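Local coordinates for protein ribulose-bisphosphate carboxylase (Alicyclobacillus acidocaldarius subsp. acidocaldarius, PDB 4NAS) that belongs to the ribulose-bisphosphate carboxylase large-chain family and joins an N-terminal domain to a TIM-barrel domain that has calcium bound at a carboxylated lysine, at residues 300-305 with 314-319; 347-352 with 384-389; 358-363 with 376-381; 371-376 with 397-402. All blocks are in the same frame, centred on the assembly; numbering follows the deposited sequence. Where two conformers were deposited one is given.

Contact 1. Residues 300-305 with 314-319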
loop_
_atom_site.group_PDB
_atom_site.type_symbol
_atom_site.label_atom_id
_atom_site.label_comp_id
_atom_site.label_asym_id
_atom_site.label_seq_id
_atom_site.Cartn_x
_atom_site.Cartn_y
_atom_site.Cartn_z
ATOM N N GLY B 300 1.788 10.685 -15.143
ATOM C CA GLY B 300 2.435 10.148 -13.961
ATOM C C GLY B 300 3.447 11.133 -13.387
ATOM O O GLY B 300 4.377 11.541 -14.076
ATOM N N ILE B 301 3.250 11.503 -12.124
ATOM C CA ILE B 301 4.118 12.431 -11.406
ATOM C C ILE B 301 5.131 11.599 -10.613
ATOM O O ILE B 301 4.750 10.642 -9.956
ATOM C CB ILE B 301 3.278 13.263 -10.400
ATOM C CG1 ILE B 301 2.218 14.103 -11.126
ATOM C CG2 ILE B 301 4.191 14.085 -9.463
ATOM C CD1 ILE B 301 1.215 14.786 -10.180
ATOM N N PHE B 302 6.410 11.945 -10.699
ATOM C CA PHE B 302 7.472 11.209 -10.002
ATOM C C PHE B 302 8.612 12.197 -9.726
ATOM O O PHE B 302 8.684 13.250 -10.382
ATOM C CB PHE B 302 7.952 9.988 -10.845
ATOM C CG PHE B 302 8.400 10.345 -12.243
ATOM C CD1 PHE B 302 7.485 10.403 -13.283
ATOM C CD2 PHE B 302 9.736 10.659 -12.509
ATOM C CE1 PHE B 302 7.893 10.755 -14.567
ATOM C CE2 PHE B 302 10.156 11.017 -13.800
ATOM C CZ PHE B 302 9.231 11.073 -14.830
ATOM N N PRO B 303 9.471 11.919 -8.720
ATOM C CA PRO B 303 10.555 12.864 -8.397
ATOM C C PRO B 303 11.538 13.016 -9.551
ATOM O O PRO B 303 11.947 11.981 -10.093
ATOM C CB PRO B 303 11.253 12.192 -7.198
ATOM C CG PRO B 303 10.210 11.385 -6.571
ATOM C CD PRO B 303 9.304 10.901 -7.663
ATOM N N SER B 304 11.883 14.254 -9.934
ATOM C CA SER B 304 12.823 14.501 -11.040
ATOM C C SER B 304 14.262 14.257 -10.604
ATOM O O SER B 304 14.543 14.148 -9.411
ATOM C CB SER B 304 12.748 15.944 -11.546
ATOM O OG SER B 304 13.411 16.834 -10.636
HETATM N N MSE B 305 15.172 14.230 -11.583
HETATM C CA MSE B 305 16.586 14.066 -11.310
HETATM C C MSE B 305 17.167 15.404 -10.893
HETATM O O MSE B 305 18.372 15.506 -10.675
HETATM C CB MSE B 305 17.319 13.550 -12.550
HETATM C CG MSE B 305 17.165 12.059 -12.803
HETATM SE SE MSE B 305 18.030 11.056 -11.380
HETATM C CE MSE B 305 19.861 11.143 -12.058
ATOM N N GLU B 314 19.328 5.230 -12.703
ATOM C CA GLU B 314 18.918 3.923 -13.196
ATOM C C GLU B 314 17.418 3.714 -13.018
ATOM O O GLU B 314 16.732 3.314 -13.953
ATOM C CB GLU B 314 19.715 2.826 -12.489
ATOM C CG GLU B 314 19.123 1.438 -12.591
ATOM C CD GLU B 314 20.024 0.369 -11.962
ATOM O OE1 GLU B 314 21.062 0.025 -12.566
ATOM O OE2 GLU B 314 19.695 -0.129 -10.863
ATOM N N ALA B 315 16.900 3.999 -11.828
ATOM C CA ALA B 315 15.454 3.858 -11.623
ATOM C C ALA B 315 14.676 4.837 -12.506
ATOM O O ALA B 315 13.639 4.483 -13.077
ATOM C CB ALA B 315 15.102 4.026 -10.166
ATOM N N THR B 316 15.197 6.057 -12.653
ATOM C CA THR B 316 14.488 7.095 -13.416
ATOM C C THR B 316 14.356 6.752 -14.895
ATOM O O THR B 316 13.294 6.948 -15.493
ATOM C CB THR B 316 15.142 8.474 -13.270
ATOM O OG1 THR B 316 15.270 8.780 -11.880
ATOM C CG2 THR B 316 14.290 9.538 -13.952
ATOM N N ASP B 317 15.422 6.205 -15.472
ATOM C CA ASP B 317 15.377 5.706 -16.848
ATOM C C ASP B 317 14.407 4.541 -17.006
ATOM O O ASP B 317 13.638 4.498 -17.969
ATOM C CB ASP B 317 16.760 5.255 -17.323
ATOM C CG ASP B 317 17.738 6.397 -17.472
ATOM O OD1 ASP B 317 17.315 7.578 -17.524
ATOM O OD2 ASP B 317 18.942 6.096 -17.552
ATOM N N ARG B 318 14.446 3.588 -16.078
ATOM C CA ARG B 318 13.550 2.426 -16.152
ATOM C C ARG B 318 12.087 2.834 -16.018
ATOM O O ARG B 318 11.188 2.233 -16.636
ATOM C CB ARG B 318 13.875 1.431 -15.042
ATOM C CG ARG B 318 15.181 0.684 -15.266
ATOM C CD ARG B 318 15.461 -0.307 -14.103
ATOM N NE ARG B 318 16.750 -0.971 -14.301
ATOM C CZ ARG B 318 17.486 -1.511 -13.329
ATOM N NH1 ARG B 318 17.078 -1.481 -12.067
ATOM N NH2 ARG B 318 18.648 -2.078 -13.623
ATOM N N LEU B 319 11.870 3.830 -15.165
ATOM C CA LEU B 319 10.552 4.419 -14.956
ATOM C C LEU B 319 10.015 4.946 -16.268
ATOM O O LEU B 319 8.911 4.572 -16.672
ATOM C CB LEU B 319 10.587 5.501 -13.859
ATOM C CG LEU B 319 9.214 5.907 -13.277
ATOM C CD1 LEU B 319 9.345 6.543 -11.914
ATOM C CD2 LEU B 319 8.430 6.829 -14.215
HETATM O O HOH W 1 14.714 10.889 -10.256
#

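Contact 2. Residues 347-352 with 384-389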
loop_
_atom_site.group_PDB
_atom_site.type_symbol
_atom_site.label_atom_id
_atom_site.label_comp_id
_atom_site.label_asym_id
_atom_site.label_seq_id
_atom_site.Cartn_x
_atom_site.Cartn_y
_atom_site.Cartn_z
ATOM N N ARG B 347 16.909 21.539 -21.057
ATOM C CA ARG B 347 17.391 20.253 -20.572
ATOM C C ARG B 347 16.236 19.281 -20.534
ATOM O O ARG B 347 16.393 18.102 -20.880
ATOM C CB ARG B 347 18.029 20.382 -19.183
ATOM C CG ARG B 347 18.440 19.052 -18.550
ATOM C CD ARG B 347 19.336 18.202 -19.477
ATOM N NE ARG B 347 20.727 18.645 -19.462
ATOM C CZ ARG B 347 21.608 18.276 -18.537
ATOM N NH1 ARG B 347 22.849 18.729 -18.588
ATOM N NH2 ARG B 347 21.239 17.455 -17.553
ATOM N N LEU B 348 15.073 19.764 -20.116
ATOM C CA LEU B 348 13.897 18.897 -20.065
ATOM C C LEU B 348 13.469 18.413 -21.451
ATOM O O LEU B 348 13.026 17.278 -21.597
ATOM C CB LEU B 348 12.749 19.554 -19.291
ATOM C CG LEU B 348 13.033 19.621 -17.782
ATOM C CD1 LEU B 348 12.043 20.533 -17.049
ATOM C CD2 LEU B 348 13.044 18.206 -17.159
ATOM N N TYR B 349 13.620 19.260 -22.467
ATOM C CA TYR B 349 13.361 18.830 -23.839
ATOM C C TYR B 349 14.295 17.687 -24.228
ATOM O O TYR B 349 13.903 16.743 -24.910
ATOM C CB TYR B 349 13.573 19.983 -24.808
ATOM C CG TYR B 349 12.341 20.774 -25.174
ATOM C CD1 TYR B 349 11.923 21.846 -24.387
ATOM C CD2 TYR B 349 11.629 20.499 -26.339
ATOM C CE1 TYR B 349 10.818 22.599 -24.733
ATOM C CE2 TYR B 349 10.512 21.254 -26.692
ATOM C CZ TYR B 349 10.118 22.304 -25.880
ATOM O OH TYR B 349 9.014 23.064 -26.197
ATOM N N GLN B 350 15.544 17.787 -23.794
ATOM C CA GLN B 350 16.539 16.783 -24.132
ATOM C C GLN B 350 16.283 15.476 -23.401
ATOM O O GLN B 350 16.370 14.414 -24.003
ATOM C CB GLN B 350 17.939 17.319 -23.860
ATOM C CG GLN B 350 18.321 18.411 -24.821
ATOM C CD GLN B 350 19.608 19.064 -24.445
ATOM O OE1 GLN B 350 20.011 19.041 -23.280
ATOM N NE2 GLN B 350 20.277 19.646 -25.423
ATOM N N ASP B 351 15.903 15.564 -22.125
ATOM C CA ASP B 351 15.576 14.386 -21.323
ATOM C C ASP B 351 14.298 13.667 -21.778
ATOM O O ASP B 351 14.257 12.435 -21.843
ATOM C CB ASP B 351 15.418 14.747 -19.836
ATOM C CG ASP B 351 16.743 15.025 -19.139
ATOM O OD1 ASP B 351 17.805 14.880 -19.767
ATOM O OD2 ASP B 351 16.723 15.392 -17.947
ATOM N N PHE B 352 13.244 14.418 -22.079
ATOM C CA PHE B 352 11.942 13.776 -22.299
ATOM C C PHE B 352 11.305 13.981 -23.677
ATOM O O PHE B 352 10.383 13.255 -24.050
ATOM C CB PHE B 352 10.949 14.206 -21.213
ATOM C CG PHE B 352 11.380 13.856 -19.813
ATOM C CD1 PHE B 352 11.082 12.625 -19.267
ATOM C CD2 PHE B 352 12.059 14.783 -19.034
ATOM C CE1 PHE B 352 11.477 12.299 -17.973
ATOM C CE2 PHE B 352 12.457 14.474 -17.744
ATOM C CZ PHE B 352 12.161 13.226 -17.209
ATOM N N ALA B 384 11.586 29.764 -27.003
ATOM C CA ALA B 384 13.002 29.888 -27.312
ATOM C C ALA B 384 13.506 28.583 -27.909
ATOM O O ALA B 384 14.183 28.582 -28.941
ATOM C CB ALA B 384 13.807 30.270 -26.070
ATOM N N VAL B 385 13.166 27.478 -27.258
ATOM C CA VAL B 385 13.582 26.156 -27.733
ATOM C C VAL B 385 13.088 25.867 -29.145
ATOM O O VAL B 385 13.856 25.424 -30.003
ATOM C CB VAL B 385 13.080 25.036 -26.820
ATOM C CG1 VAL B 385 13.385 23.673 -27.442
ATOM C CG2 VAL B 385 13.713 25.147 -25.450
ATOM N N GLU B 386 11.802 26.119 -29.373
ATOM C CA GLU B 386 11.184 25.874 -30.670
ATOM C C GLU B 386 11.872 26.649 -31.778
ATOM O O GLU B 386 11.895 26.210 -32.925
ATOM C CB GLU B 386 9.706 26.250 -30.640
ATOM C CG GLU B 386 8.810 25.273 -29.885
ATOM C CD GLU B 386 7.343 25.670 -29.968
ATOM O OE1 GLU B 386 7.042 26.693 -30.626
ATOM O OE2 GLU B 386 6.492 24.968 -29.376
ATOM N N HIS B 387 12.427 27.808 -31.438
ATOM C CA HIS B 387 13.060 28.654 -32.448
ATOM C C HIS B 387 14.590 28.646 -32.391
ATOM O O HIS B 387 15.252 29.450 -33.059
ATOM C CB HIS B 387 12.486 30.072 -32.402
ATOM C CG HIS B 387 11.033 30.137 -32.767
ATOM N ND1 HIS B 387 10.026 29.896 -31.858
ATOM C CD2 HIS B 387 10.423 30.373 -33.951
ATOM C CE1 HIS B 387 8.855 30.003 -32.462
ATOM N NE2 HIS B 387 9.069 30.295 -33.732
ATOM N N GLY B 388 15.146 27.713 -31.619
ATOM C CA GLY B 388 16.586 27.539 -31.549
ATOM C C GLY B 388 17.294 28.715 -30.905
ATOM O O GLY B 388 18.508 28.870 -31.032
ATOM N N VAL B 389 16.527 29.539 -30.204
ATOM C CA VAL B 389 17.049 30.736 -29.564
ATOM C C VAL B 389 17.525 30.433 -28.154
ATOM O O VAL B 389 16.811 29.791 -27.387
ATOM C CB VAL B 389 15.955 31.804 -29.466
ATOM C CG1 VAL B 389 16.556 33.145 -29.060
ATOM C CG2 VAL B 389 15.218 31.918 -30.792
HETATM O O HOH W 2 7.926 22.232 -28.732
#

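Contact 3. Residues 358-363 with 376-381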
loop_
_atom_site.group_PDB
_atom_site.type_symbol
_atom_site.label_atom_id
_atom_site.label_comp_id
_atom_site.label_asym_id
_atom_site.label_seq_id
_atom_site.Cartn_x
_atom_site.Cartn_y
_atom_site.Cartn_z
ATOM N N LEU B 358 5.385 19.958 -17.880
ATOM C CA LEU B 358 6.194 20.808 -17.022
ATOM C C LEU B 358 5.416 20.999 -15.723
ATOM O O LEU B 358 4.431 21.732 -15.660
ATOM C CB LEU B 358 6.568 22.147 -17.700
ATOM C CG LEU B 358 7.460 22.002 -18.941
ATOM C CD1 LEU B 358 7.419 23.255 -19.816
ATOM C CD2 LEU B 358 8.898 21.644 -18.564
ATOM N N ASN B 359 5.854 20.266 -14.705
ATOM C CA ASN B 359 5.170 20.169 -13.429
ATOM C C ASN B 359 5.724 21.250 -12.511
ATOM O O ASN B 359 6.633 21.005 -11.723
ATOM C CB ASN B 359 5.429 18.766 -12.855
ATOM C CG ASN B 359 4.611 18.460 -11.622
ATOM O OD1 ASN B 359 3.946 19.327 -11.079
ATOM N ND2 ASN B 359 4.682 17.210 -11.156
ATOM N N ALA B 360 5.197 22.462 -12.640
ATOM C CA ALA B 360 5.732 23.580 -11.882
ATOM C C ALA B 360 4.949 23.855 -10.593
ATOM O O ALA B 360 3.727 23.763 -10.563
ATOM C CB ALA B 360 5.766 24.815 -12.751
ATOM N N GLY B 361 5.664 24.202 -9.532
ATOM C CA GLY B 361 5.029 24.615 -8.292
ATOM C C GLY B 361 5.599 25.938 -7.825
ATOM O O GLY B 361 5.034 27.004 -8.099
ATOM N N GLY B 362 6.728 25.870 -7.120
ATOM C CA GLY B 362 7.475 27.063 -6.765
ATOM C C GLY B 362 7.919 27.804 -8.010
ATOM O O GLY B 362 8.138 29.014 -7.973
ATOM N N GLY B 363 8.047 27.081 -9.120
ATOM C CA GLY B 363 8.386 27.697 -10.392
ATOM C C GLY B 363 7.356 28.716 -10.846
ATOM O O GLY B 363 7.683 29.719 -11.495
ATOM N N ARG B 376 3.898 32.514 -17.817
ATOM C CA ARG B 376 4.362 33.096 -19.080
ATOM C C ARG B 376 5.815 32.698 -19.340
ATOM O O ARG B 376 6.169 32.324 -20.463
ATOM C CB ARG B 376 4.208 34.623 -19.080
ATOM C CG ARG B 376 2.758 35.076 -19.064
ATOM C CD ARG B 376 2.632 36.577 -18.987
ATOM N NE ARG B 376 3.063 37.220 -20.222
ATOM C CZ ARG B 376 2.259 37.450 -21.251
ATOM N NH1 ARG B 376 0.985 37.088 -21.183
ATOM N NH2 ARG B 376 2.727 38.053 -22.342
ATOM N N ALA B 377 6.627 32.762 -18.280
ATOM C CA ALA B 377 8.035 32.342 -18.302
ATOM C C ALA B 377 8.274 30.985 -18.952
ATOM O O ALA B 377 9.209 30.820 -19.735
ATOM C CB ALA B 377 8.588 32.309 -16.891
ATOM N N PHE B 378 7.452 30.000 -18.607
ATOM C CA PHE B 378 7.632 28.672 -19.175
ATOM C C PHE B 378 7.311 28.699 -20.661
ATOM O O PHE B 378 8.043 28.142 -21.481
ATOM C CB PHE B 378 6.795 27.620 -18.437
ATOM C CG PHE B 378 7.365 27.223 -17.097
ATOM C CD1 PHE B 378 8.389 26.283 -17.013
ATOM C CD2 PHE B 378 6.866 27.768 -15.921
ATOM C CE1 PHE B 378 8.924 25.914 -15.781
ATOM C CE2 PHE B 378 7.392 27.407 -14.693
ATOM C CZ PHE B 378 8.424 26.477 -14.620
ATOM N N PHE B 379 6.225 29.362 -21.017
ATOM C CA PHE B 379 5.897 29.530 -22.420
ATOM C C PHE B 379 6.981 30.297 -23.211
ATOM O O PHE B 379 7.239 29.981 -24.378
ATOM C CB PHE B 379 4.484 30.118 -22.573
ATOM C CG PHE B 379 3.388 29.114 -22.300
ATOM C CD1 PHE B 379 3.070 28.140 -23.244
ATOM C CD2 PHE B 379 2.694 29.120 -21.101
ATOM C CE1 PHE B 379 2.079 27.193 -22.998
ATOM C CE2 PHE B 379 1.692 28.168 -20.848
ATOM C CZ PHE B 379 1.386 27.213 -21.800
ATOM N N ASP B 380 7.650 31.255 -22.568
ATOM C CA ASP B 380 8.768 31.975 -23.200
ATOM C C ASP B 380 9.948 31.039 -23.539
ATOM O O ASP B 380 10.554 31.120 -24.621
ATOM C CB ASP B 380 9.257 33.125 -22.301
ATOM C CG ASP B 380 8.253 34.274 -22.199
ATOM O OD1 ASP B 380 7.490 34.484 -23.164
ATOM O OD2 ASP B 380 8.241 34.977 -21.153
ATOM N N ALA B 381 10.267 30.158 -22.602
ATOM C CA ALA B 381 11.316 29.156 -22.783
ATOM C C ALA B 381 10.935 28.114 -23.827
ATOM O O ALA B 381 11.774 27.664 -24.604
ATOM C CB ALA B 381 11.626 28.478 -21.449
#

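Contact 4. Residues 371-376 with 397-402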
loop_
_atom_site.group_PDB
_atom_site.type_symbol
_atom_site.label_atom_id
_atom_site.label_comp_id
_atom_site.label_asym_id
_atom_site.label_seq_id
_atom_site.Cartn_x
_atom_site.Cartn_y
_atom_site.Cartn_z
ATOM N N ALA B 371 2.208 34.477 -10.131
ATOM C CA ALA B 371 1.891 33.239 -10.854
ATOM C C ALA B 371 1.703 33.482 -12.354
ATOM O O ALA B 371 2.239 32.746 -13.180
ATOM C CB ALA B 371 0.647 32.588 -10.264
ATOM N N ARG B 372 0.950 34.525 -12.689
ATOM C CA ARG B 372 0.717 34.884 -14.083
ATOM C C ARG B 372 2.014 34.954 -14.869
ATOM O O ARG B 372 2.165 34.310 -15.909
ATOM C CB ARG B 372 -0.007 36.226 -14.216
ATOM C CG ARG B 372 -0.168 36.615 -15.685
ATOM C CD ARG B 372 -1.024 37.851 -15.912
ATOM N NE ARG B 372 -1.064 38.132 -17.344
ATOM C CZ ARG B 372 -0.175 38.887 -17.981
ATOM N NH1 ARG B 372 0.811 39.467 -17.305
ATOM N NH2 ARG B 372 -0.280 39.068 -19.290
HETATM N N MSE B 373 2.945 35.747 -14.360
HETATM C CA MSE B 373 4.268 35.838 -14.949
HETATM C C MSE B 373 5.022 34.513 -14.884
HETATM O O MSE B 373 5.776 34.195 -15.802
HETATM C CB MSE B 373 5.067 36.952 -14.271
HETATM C CG MSE B 373 4.479 38.334 -14.518
HETATM SE SE MSE B 373 4.523 38.841 -16.402
HETATM C CE MSE B 373 6.433 39.142 -16.538
ATOM N N GLY B 374 4.818 33.749 -13.803
ATOM C CA GLY B 374 5.489 32.477 -13.619
ATOM C C GLY B 374 5.137 31.498 -14.720
ATOM O O GLY B 374 5.992 30.756 -15.204
ATOM N N GLY B 375 3.870 31.494 -15.110
ATOM C CA GLY B 375 3.433 30.708 -16.248
ATOM C C GLY B 375 3.975 31.205 -17.586
ATOM O O GLY B 375 4.466 30.406 -18.397
ATOM N N ARG B 376 3.898 32.514 -17.817
ATOM C CA ARG B 376 4.362 33.096 -19.080
ATOM C C ARG B 376 5.815 32.698 -19.340
ATOM O O ARG B 376 6.169 32.324 -20.463
ATOM C CB ARG B 376 4.208 34.623 -19.080
ATOM C CG ARG B 376 2.758 35.076 -19.064
ATOM C CD ARG B 376 2.632 36.577 -18.987
ATOM N NE ARG B 376 3.063 37.220 -20.222
ATOM C CZ ARG B 376 2.259 37.450 -21.251
ATOM N NH1 ARG B 376 0.985 37.088 -21.183
ATOM N NH2 ARG B 376 2.727 38.053 -22.342
ATOM N N ASP B 397 13.687 40.098 -25.069
ATOM C CA ASP B 397 12.373 40.644 -25.422
ATOM C C ASP B 397 11.225 40.133 -24.552
ATOM O O ASP B 397 10.069 40.495 -24.777
ATOM C CB ASP B 397 12.036 40.351 -26.885
ATOM C CG ASP B 397 13.033 40.953 -27.845
ATOM O OD1 ASP B 397 13.075 42.202 -27.972
ATOM O OD2 ASP B 397 13.769 40.171 -28.485
ATOM N N ARG B 398 11.536 39.287 -23.572
ATOM C CA ARG B 398 10.505 38.657 -22.750
ATOM C C ARG B 398 10.825 38.778 -21.265
ATOM O O ARG B 398 11.592 37.986 -20.726
ATOM C CB ARG B 398 10.349 37.189 -23.145
ATOM C CG ARG B 398 9.874 37.001 -24.579
ATOM C CD ARG B 398 10.257 35.629 -25.145
ATOM N NE ARG B 398 9.871 35.537 -26.552
ATOM C CZ ARG B 398 10.562 36.069 -27.554
ATOM N NH1 ARG B 398 11.689 36.730 -27.319
ATOM N NH2 ARG B 398 10.124 35.943 -28.797
ATOM N N PRO B 399 10.239 39.788 -20.597
ATOM C CA PRO B 399 10.541 40.072 -19.189
ATOM C C PRO B 399 10.242 38.898 -18.245
ATOM O O PRO B 399 10.924 38.774 -17.232
ATOM C CB PRO B 399 9.650 41.280 -18.872
ATOM C CG PRO B 399 8.559 41.218 -19.880
ATOM C CD PRO B 399 9.197 40.687 -21.122
ATOM N N ALA B 400 9.261 38.063 -18.563
ATOM C CA ALA B 400 8.952 36.915 -17.693
ATOM C C ALA B 400 10.143 35.970 -17.591
ATOM O O ALA B 400 10.641 35.694 -16.494
ATOM C CB ALA B 400 7.711 36.184 -18.183
ATOM N N LEU B 401 10.601 35.484 -18.741
ATOM C CA LEU B 401 11.776 34.624 -18.802
ATOM C C LEU B 401 12.975 35.295 -18.148
ATOM O O LEU B 401 13.749 34.655 -17.440
ATOM C CB LEU B 401 12.110 34.278 -20.254
ATOM C CG LEU B 401 13.338 33.386 -20.474
ATOM C CD1 LEU B 401 13.159 32.030 -19.772
ATOM C CD2 LEU B 401 13.618 33.195 -21.950
ATOM N N ARG B 402 13.121 36.596 -18.399
ATOM C CA ARG B 402 14.200 37.389 -17.829
ATOM C C ARG B 402 14.243 37.273 -16.299
ATOM O O ARG B 402 15.278 36.948 -15.719
ATOM C CB ARG B 402 14.006 38.849 -18.245
ATOM C CG ARG B 402 14.945 39.847 -17.625
ATOM C CD ARG B 402 14.418 41.257 -17.887
ATOM N NE ARG B 402 13.582 41.761 -16.795
ATOM C CZ ARG B 402 12.665 42.721 -16.929
ATOM N NH1 ARG B 402 11.961 43.128 -15.877
ATOM N NH2 ARG B 402 12.440 43.268 -18.118
#

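Contact 1. Residues 300-305 with 314-319
Over one face of the Phe302 ring sits the CD2 methyl of Leu319, in a CH-pi contact 4.0 Å from the ring centroid and 16° off its normal. CD1, the other branch of the leucine, lies 3.9 Å from Phe302 CB at the root of the same side chain. With chi1 at 55°, the ring of Phe302 is held between its own backbone N and carbonyl carbon; Pro334 and Pro336 of strand 333-337 also touch this side chain. About one helical turn before Leu319, Thr316 uses its two branches differently. CG2 approaches the Phe302 ring obliquely, with 4.4 Å to CE2. OG1 hydrogen-bonds to the carbonyl of Gly312, one turn back, and also accepts from a water at 2.7 Å. That same water donates to Pro303 O at 3.0 Å, so it ties the backbone at Pro303 to the helix where direct polar contact is missing. Selenomethionine Met305, bent at chi2 and chi3, brings SE to 3.6 Å from Thr316 OG1. Strand 299-303, helix 313-324 and strand 333-337 form one beta-alpha-beta unit, the repeating element of the TIM barrel.

Contact 2. Residues 347-352 with 384-389
In the outer helical layer of the TIM barrel, Tyr349 of helix 345-352 lies against Val385, close to the Schellman motif that ends helix 371-386. The valine meets the ring almost squarely: CG1 is 3.6 Å from the Tyr349 centroid and only 2° off the normal, a CH-pi contact centred on the face. All six ring carbons are therefore at nearly the same distance from that one methyl. CG1 stands anti to the backbone N of Val385 (chi1 173°), while CG2 leans over one flank of the ring, 3.9 Å from Tyr349 CE1. Pro143, Val354 and Ile382 also touch the tyrosine.

Just beyond Val385 the helix stops. Val389 N reaches back to Ala384 O at 2.8 Å and Gly388 N to Val385 O at 3.1 Å, with Gly388 in the positive-phi position of the motif. Glu386, on the solvent side, brings its CG to 4.3 Å from Tyr349 OH, and its carboxylate joins the tyrosine through water. That water lies in the ring plane at the hydroxyl edge, 2.9 Å from Tyr349 OH, and donates to Glu386 OE2 over 3.2 Å.

Contact 3. Residues 358-363 with 376-381
Leu358 touches Phe378 with its CD1 methyl, 4.2 Å from the CD1 atom of the ring, and the leucine also packs on Val345 and Leu348 of helix 345-352. Asn359 turns away from helix 371-386, toward the barrel interior, and its ND2 hydrogen-bonds to Ala335 O of strand 333-337. Ala360 makes the closest approach. Its CB nears the far end of the phenylalanine obliquely, 3.6 Å from Phe378 CE2 and equally near CZ. Strand 357-359 runs parallel to strand 144-146, the join at which a TIM barrel closes its last strand on its first, and the Phe378 ring points from the outer helix at strand 357-359 and the residues that follow it. Here the ring carbon CG is anti to the carbonyl carbon of Phe378 (chi1 -76°), which sends the ring inward from the helix. The chain then turns at Gly361, the N-cap of the short helix 362-365. Gly363, lacking a side chain, offers its backbone to the ring instead: its carbonyl oxygen is 4.0 Å from Phe378 CE2, again oblique to the ring. Pro342 and Val345 also touch this phenylalanine.

Contact 4. Residues 371-376 with 397-402
The shortest polar bond here, 2.8 Å from Gly375 N to Ala371 O, belongs to the first turn of helix 371-386, the turn from which selenomethionine Met373 reaches across to Ala400. The CB of Met373 does not point at the other segment, but bends at chi2 (-64°) and chi3 (-72°) fold the chain round until its terminal methyl arrives there. CE then rests 3.6 Å from both CA and CB of Ala400. It also reaches Pro399, 4.2 Å from the backbone C and 4.5 Å from ring atom CG. The alanine methyl lies against one turn of helix 371-386: besides CE, it has Met373 O at 3.7 Å and Arg376 CB at 3.9 Å. So small a side chain lets the backbones draw together, with 5.5 Å between the CA atoms of Met373 and Ala400.

Within helix 399-408 itself, the guanidinium of Arg402 lays one face over Pro399 CB.

Ala400 O is hydrogen-bonded to His367 NE2 from the loop before helix 371-386. Asp380 OD2 makes a weak bond to Leu401 N in the first turn of helix 399-408, where its negative charge would probably suit the N-terminal start of the helix. Thus the C-terminal helix 399-408 lies with its start against helix 371-386, while helix 391-394 touches it through Leu401.

Contacts 1 and 3 are buried and set a barrel strand against an outer helix through a phenylalanine; contact 2 is at the surface and contact 4 only partly covered, and both join helix to helix. Helix 371-386 serves contacts 2, 3 and 4, giving a valine near its end, a phenylalanine midway and a selenomethionine at its start. Contacts 3 and 4, with centres about 8 Å apart, share Arg376. Contacts 2 and 3 touch through Leu348 and Leu358. Contact 1 is separate from contact 4, about 28 Å between centres, but Phe302 meets Phe352 of contact 2 and Ile301 meets Asn359 of contact 3. All four rest mainly on apolar groups; bridging waters are added in 1 and 2.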